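Local coordinates for signal recognition particle subunit srp14 (Schizosaccharomyces pombe, PDB 2W9J), which probably serves, as an RNA-binding subunit of the fungal signal recognition particle, in cotranslational targeting of secretory and membrane proteins to the endoplasmic reticulum, at residues 6-9 and 10-14; 68-71 and 72-76. All blocks are in the same frame, centred on the assembly; numbering follows the deposited sequence.

Interaction 1: residues 6-9 and 10-14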
ATOM      1  N   GLU A   6       8.586   0.384  -0.906  1.00 46.02           N
ATOM      2  CA  GLU A   6       9.118  -0.262   0.290  1.00 46.83           C
ATOM      3  C   GLU A   6       8.701   0.477   1.563  1.00 46.92           C
ATOM      4  O   GLU A   6       8.422  -0.143   2.576  1.00 47.55           O
ATOM      5  CB  GLU A   6      10.641  -0.482   0.180  1.00 46.93           C
ATOM      6  CG  GLU A   6      11.012  -1.568  -0.871  1.00 49.41           C
ATOM      7  CD  GLU A   6      12.531  -1.802  -1.088  1.00 52.89           C
ATOM      8  OE1 GLU A   6      13.364  -0.918  -0.761  1.00 53.80           O
ATOM      9  OE2 GLU A   6      12.892  -2.892  -1.610  1.00 53.89           O
ATOM     10  N   GLU A   7       8.611   1.798   1.505  1.00 47.31           N
ATOM     11  CA  GLU A   7       8.100   2.571   2.645  1.00 47.65           C
ATOM     12  C   GLU A   7       6.572   2.450   2.833  1.00 47.18           C
ATOM     13  O   GLU A   7       6.091   2.430   3.963  1.00 47.45           O
ATOM     14  CB  GLU A   7       8.531   4.043   2.553  1.00 47.86           C
ATOM     15  CG  GLU A   7       8.362   4.839   3.848  1.00 49.98           C
ATOM     16  CD  GLU A   7       9.045   4.177   5.051  1.00 53.12           C
ATOM     17  OE1 GLU A   7      10.249   3.837   4.945  1.00 54.38           O
ATOM     18  OE2 GLU A   7       8.379   3.991   6.104  1.00 53.91           O
ATOM     19  N   PHE A   8       5.822   2.366   1.734  1.00 46.57           N
ATOM     20  CA  PHE A   8       4.362   2.211   1.789  1.00 46.09           C
ATOM     21  C   PHE A   8       3.988   0.920   2.497  1.00 46.51           C
ATOM     22  O   PHE A   8       3.091   0.902   3.332  1.00 47.06           O
ATOM     23  CB  PHE A   8       3.789   2.199   0.377  1.00 45.73           C
ATOM     24  CG  PHE A   8       2.299   1.957   0.307  1.00 43.37           C
ATOM     25  CD1 PHE A   8       1.409   3.025   0.289  1.00 41.85           C
ATOM     26  CD2 PHE A   8       1.792   0.676   0.192  1.00 40.56           C
ATOM     27  CE1 PHE A   8       0.043   2.813   0.205  1.00 38.86           C
ATOM     28  CE2 PHE A   8       0.421   0.461   0.104  1.00 39.81           C
ATOM     29  CZ  PHE A   8      -0.447   1.527   0.104  1.00 38.76           C
ATOM     30  N   LEU A   9       4.681  -0.158   2.154  1.00 46.53           N
ATOM     31  CA  LEU A   9       4.478  -1.447   2.793  1.00 46.64           C
ATOM     32  C   LEU A   9       4.900  -1.425   4.251  1.00 47.10           C
ATOM     33  O   LEU A   9       4.321  -2.139   5.071  1.00 46.95           O
ATOM     34  CB  LEU A   9       5.262  -2.526   2.053  1.00 46.34           C
ATOM     35  CG  LEU A   9       4.796  -2.743   0.619  1.00 45.43           C
ATOM     36  CD1 LEU A   9       5.722  -3.668  -0.121  1.00 45.07           C
ATOM     37  CD2 LEU A   9       3.371  -3.242   0.590  1.00 44.47           C
ATOM     38  N   LYS A  10       5.913  -0.617   4.564  1.00 47.73           N
ATOM     39  CA  LYS A  10       6.397  -0.491   5.932  1.00 48.41           C
ATOM     40  C   LYS A  10       5.372   0.239   6.787  1.00 48.89           C
ATOM     41  O   LYS A  10       5.128  -0.141   7.942  1.00 49.18           O
ATOM     42  CB  LYS A  10       7.740   0.234   5.983  1.00 48.33           C
ATOM     43  CG  LYS A  10       8.258   0.507   7.400  1.00 49.13           C
ATOM     44  CD  LYS A  10       8.346  -0.789   8.235  1.00 51.17           C
ATOM     45  CE  LYS A  10       8.462  -0.518   9.738  1.00 50.92           C
ATOM     46  NZ  LYS A  10       7.819  -1.591  10.553  1.00 50.55           N
ATOM     47  N   LYS A  11       4.773   1.280   6.215  1.00 49.26           N
ATOM     48  CA  LYS A  11       3.823   2.120   6.948  1.00 49.55           C
ATOM     49  C   LYS A  11       2.439   1.469   7.019  1.00 49.50           C
ATOM     50  O   LYS A  11       1.675   1.722   7.953  1.00 49.46           O
ATOM     51  CB  LYS A  11       3.772   3.530   6.339  1.00 49.60           C
ATOM     52  CG  LYS A  11       3.203   4.620   7.263  1.00 50.46           C
ATOM     53  CD  LYS A  11       3.911   4.690   8.619  1.00 51.23           C
ATOM     54  CE  LYS A  11       2.928   5.088   9.726  1.00 51.40           C
ATOM     55  NZ  LYS A  11       3.362   4.634  11.079  1.00 51.22           N
ATOM     56  N   LEU A  12       2.145   0.623   6.031  1.00 49.56           N
ATOM     57  CA  LEU A  12       0.922  -0.174   5.981  1.00 49.81           C
ATOM     58  C   LEU A  12       0.861  -1.144   7.144  1.00 50.42           C
ATOM     59  O   LEU A  12      -0.178  -1.282   7.784  1.00 51.02           O
ATOM     60  CB  LEU A  12       0.860  -0.969   4.672  1.00 49.66           C
ATOM     61  CG  LEU A  12      -0.327  -1.898   4.420  1.00 48.01           C
ATOM     62  CD1 LEU A  12      -1.626  -1.121   4.495  1.00 47.91           C
ATOM     63  CD2 LEU A  12      -0.196  -2.546   3.064  1.00 46.73           C
ATOM     64  N   THR A  13       1.975  -1.829   7.385  1.00 50.90           N
ATOM     65  CA  THR A  13       2.155  -2.668   8.557  1.00 51.26           C
ATOM     66  C   THR A  13       1.746  -1.887   9.790  1.00 51.73           C
ATOM     67  O   THR A  13       0.814  -2.267  10.495  1.00 51.65           O
ATOM     68  CB  THR A  13       3.629  -3.097   8.708  1.00 51.15           C
ATOM     69  OG1 THR A  13       3.972  -4.013   7.661  1.00 51.06           O
ATOM     70  CG2 THR A  13       3.871  -3.764  10.056  1.00 51.08           C
ATOM     71  N   ASP A  14       2.430  -0.772  10.014  1.00 52.53           N
ATOM     72  CA  ASP A  14       2.275  -0.007  11.241  1.00 53.57           C
ATOM     73  C   ASP A  14       0.896   0.641  11.369  1.00 54.08           C
ATOM     74  O   ASP A  14       0.487   1.006  12.472  1.00 54.14           O
ATOM     75  CB  ASP A  14       3.416   1.006  11.382  1.00 53.63           C
ATOM     76  CG  ASP A  14       4.799   0.340  11.367  1.00 54.28           C
ATOM     77  OD1 ASP A  14       4.976  -0.722  12.005  1.00 54.58           O
ATOM     78  OD2 ASP A  14       5.717   0.881  10.715  1.00 54.81           O
TER
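Two turns of the amphipathic helix 5-17 make this local contact, in which F8 and L12, one turn apart, share the buried side. Atom CE2 of F8 lies 4.3 Å from CD2 of L12, and the same methyl is 4.4 Å from CD2 of L9, an i to i+3 neighbour. Large apolar residues suit this stripe: F8 packs on I48 and A50 of strand 45-51 and on I58 and T60 of strand 57-63, while L9 and L12 meet helix 67-76. This is the alpha-beta arrangement of the SRP9/14 family, two helices laid against an antiparallel sheet. Beneath the side chains runs ordinary i to i+4 bonding, for example L12 N to F8 O at 2.9 Å. T13 adds to it, because its OG1, anti to the carbonyl carbon (chi1 -69°), turns back along the helix and donates to L9 O at 3.2 Å, in the carbonyl plane. On the outer side charged residues replace the apolar ones. K10 bends at chi2 so that NZ reaches the D14 carboxylate, 3.2 Å from OD2, in a salt bridge whose hydrogen bonds are weak. Its aliphatic CG also lies 3.7 Å from E7 OE2, the two side chains crossing obliquely.

Interaction 2: residues 68-71 and 72-76; sequences TDFF and QSYAE
The side chains of F70 and Y74, an i to i+4 pair, cross at a slant, CE2 of F70 lying 4.0 Å from CD1 of Y74. In both residues CG lies opposite the backbone N (chi1 -179° in F70 and -171° in Y74); the one-turn spacing puts both on the same side of the helix, and the shared torsion gives the rings a similar departure from it. F71 takes the other course. Its CG stands beside the backbone N, with chi1 -68°, and its ring presents one face to the preceding residue: CD2 of F70 sits 4.0 Å above the plane, over the ring centre. Toward the next turn, CD2 of F71 is 4.4 Å from CB of Y74, and F67 also meets F71 edge-to-face. F70 is the buried residue on the inner side of helix 67-76, the second helix of the SRP14 alpha-beta fold, with F71 and Y74, both partly exposed, flanking it along the helix. Wholly apolar, F70 suits its place between I48, T60 and V62 of the sheet and N5 and F8 of helix 5-17. Tyrosine fits a site nearer the margin, where its ring packs on L12 while OH forms a weak hydrogen bond with Q31. The backbone carries the regular i to i+4 ladder, with Y74 N bonded to F70 O at 2.8 Å and A75 N to F71 O at 3.0 Å. T68, D69 and Q72 are polar, as befits the solvent side.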
ATOM      1  N   THR A  68       3.596  -7.722 -10.059  1.00 47.36           N
ATOM      2  CA  THR A  68       3.745  -9.046  -9.444  1.00 47.56           C
ATOM      3  C   THR A  68       4.425  -8.955  -8.068  1.00 47.47           C
ATOM      4  O   THR A  68       3.859  -9.385  -7.052  1.00 47.50           O
ATOM      5  CB  THR A  68       4.563  -9.986 -10.351  1.00 47.58           C
ATOM      6  OG1 THR A  68       3.883 -10.162 -11.598  1.00 48.13           O
ATOM      7  CG2 THR A  68       4.762 -11.331  -9.689  1.00 47.68           C
ATOM      8  N   ASP A  69       5.630  -8.372  -8.063  1.00 47.26           N
ATOM      9  CA  ASP A  69       6.468  -8.207  -6.872  1.00 46.63           C
ATOM     10  C   ASP A  69       5.749  -7.471  -5.761  1.00 46.12           C
ATOM     11  O   ASP A  69       5.715  -7.945  -4.621  1.00 45.70           O
ATOM     12  CB  ASP A  69       7.743  -7.441  -7.235  1.00 46.75           C
ATOM     13  CG  ASP A  69       8.794  -8.323  -7.894  1.00 47.82           C
ATOM     14  OD1 ASP A  69       9.239  -9.316  -7.253  1.00 48.23           O
ATOM     15  OD2 ASP A  69       9.189  -8.013  -9.047  1.00 48.18           O
ATOM     16  N   PHE A  70       5.175  -6.317  -6.112  1.00 45.59           N
ATOM     17  CA  PHE A  70       4.505  -5.454  -5.155  1.00 45.20           C
ATOM     18  C   PHE A  70       3.284  -6.105  -4.563  1.00 45.46           C
ATOM     19  O   PHE A  70       3.089  -6.055  -3.360  1.00 45.33           O
ATOM     20  CB  PHE A  70       4.110  -4.104  -5.765  1.00 45.08           C
ATOM     21  CG  PHE A  70       3.441  -3.194  -4.783  1.00 43.43           C
ATOM     22  CD1 PHE A  70       4.194  -2.387  -3.950  1.00 41.40           C
ATOM     23  CD2 PHE A  70       2.053  -3.197  -4.641  1.00 42.95           C
ATOM     24  CE1 PHE A  70       3.575  -1.563  -3.007  1.00 42.00           C
ATOM     25  CE2 PHE A  70       1.430  -2.377  -3.704  1.00 42.20           C
ATOM     26  CZ  PHE A  70       2.195  -1.555  -2.885  1.00 41.45           C
ATOM     27  N   PHE A  71       2.455  -6.707  -5.403  1.00 46.23           N
ATOM     28  CA  PHE A  71       1.278  -7.395  -4.891  1.00 47.50           C
ATOM     29  C   PHE A  71       1.634  -8.666  -4.129  1.00 48.12           C
ATOM     30  O   PHE A  71       0.916  -9.070  -3.215  1.00 47.88           O
ATOM     31  CB  PHE A  71       0.219  -7.600  -5.977  1.00 47.40           C
ATOM     32  CG  PHE A  71      -0.402  -6.314  -6.423  1.00 48.68           C
ATOM     33  CD1 PHE A  71      -0.162  -5.805  -7.694  1.00 48.92           C
ATOM     34  CD2 PHE A  71      -1.172  -5.557  -5.536  1.00 49.62           C
ATOM     35  CE1 PHE A  71      -0.709  -4.585  -8.088  1.00 48.51           C
ATOM     36  CE2 PHE A  71      -1.719  -4.337  -5.925  1.00 48.79           C
ATOM     37  CZ  PHE A  71      -1.487  -3.852  -7.203  1.00 48.77           C
ATOM     38  N   GLN A  72       2.768  -9.264  -4.475  1.00 49.40           N
ATOM     39  CA  GLN A  72       3.285 -10.383  -3.692  1.00 50.79           C
ATOM     40  C   GLN A  72       3.693  -9.923  -2.279  1.00 51.36           C
ATOM     41  O   GLN A  72       3.388 -10.603  -1.310  1.00 51.31           O
ATOM     42  CB  GLN A  72       4.433 -11.081  -4.418  1.00 50.71           C
ATOM     43  CG  GLN A  72       4.780 -12.458  -3.880  1.00 52.44           C
ATOM     44  CD  GLN A  72       3.745 -13.523  -4.227  1.00 53.91           C
ATOM     45  OE1 GLN A  72       2.644 -13.551  -3.659  1.00 54.62           O
ATOM     46  NE2 GLN A  72       4.103 -14.419  -5.152  1.00 52.81           N
ATOM     47  N   SER A  73       4.349  -8.764  -2.173  1.00 52.29           N
ATOM     48  CA  SER A  73       4.734  -8.180  -0.874  1.00 53.23           C
ATOM     49  C   SER A  73       3.530  -7.652  -0.119  1.00 53.84           C
ATOM     50  O   SER A  73       3.500  -7.681   1.111  1.00 54.03           O
ATOM     51  CB  SER A  73       5.696  -7.008  -1.068  1.00 53.12           C
ATOM     52  OG  SER A  73       7.040  -7.429  -1.112  1.00 54.01           O
ATOM     53  N   TYR A  74       2.568  -7.124  -0.876  1.00 54.43           N
ATOM     54  CA  TYR A  74       1.326  -6.584  -0.344  1.00 54.91           C
ATOM     55  C   TYR A  74       0.504  -7.663   0.353  1.00 54.90           C
ATOM     56  O   TYR A  74      -0.009  -7.450   1.451  1.00 54.65           O
ATOM     57  CB  TYR A  74       0.513  -5.962  -1.476  1.00 55.22           C
ATOM     58  CG  TYR A  74      -0.691  -5.181  -1.006  1.00 56.06           C
ATOM     59  CD1 TYR A  74      -0.548  -3.886  -0.521  1.00 56.77           C
ATOM     60  CD2 TYR A  74      -1.967  -5.736  -1.046  1.00 56.42           C
ATOM     61  CE1 TYR A  74      -1.638  -3.165  -0.089  1.00 57.62           C
ATOM     62  CE2 TYR A  74      -3.063  -5.022  -0.614  1.00 57.37           C
ATOM     63  CZ  TYR A  74      -2.887  -3.735  -0.135  1.00 58.03           C
ATOM     64  OH  TYR A  74      -3.962  -3.002   0.303  1.00 59.76           O
ATOM     65  N   ALA A  75       0.370  -8.809  -0.308  1.00 55.43           N
ATOM     66  CA  ALA A  75      -0.194 -10.004   0.311  1.00 56.11           C
ATOM     67  C   ALA A  75       0.493 -10.305   1.653  1.00 56.89           C
ATOM     68  O   ALA A  75      -0.196 -10.494   2.653  1.00 56.94           O
ATOM     69  CB  ALA A  75      -0.088 -11.190  -0.630  1.00 55.67           C
ATOM     70  N   GLU A  76       1.837 -10.302   1.675  1.00 57.90           N
ATOM     71  CA  GLU A  76       2.636 -10.614   2.882  1.00 58.90           C
ATOM     72  C   GLU A  76       2.237  -9.786   4.106  1.00 59.51           C
ATOM     73  O   GLU A  76       1.946 -10.336   5.162  1.00 59.63           O
ATOM     74  CB  GLU A  76       4.153 -10.466   2.638  1.00 59.00           C
ATOM     75  CG  GLU A  76       4.752 -11.275   1.474  1.00 59.75           C
ATOM     76  CD  GLU A  76       4.857 -12.773   1.746  1.00 61.08           C
ATOM     77  OE1 GLU A  76       5.695 -13.181   2.587  1.00 61.77           O
ATOM     78  OE2 GLU A  76       4.113 -13.552   1.100  1.00 61.52           O
TER

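Overall arrangement
Interaction 1 lies on helix 5-17 and interaction 2 on helix 67-76, so the two come in series along the chain, with strands 45-51 and 57-63 of the antiparallel sheet between them. Their centres are about 12 Å apart, yet the helices touch directly through packing: L9 CD1 approaches S73 CB to 3.5 Å, L12 CD2 approaches Y74 CE1 to 3.5 Å, and F8 CD2 approaches F70 CZ to 3.8 Å. The small S73 probably helps L9 to come close. F8 and F70 also both reach I48 and T60, so a single hydrophobic core joins the N-terminal helix, helix 67-76 and the sheet of this RNA-binding protein.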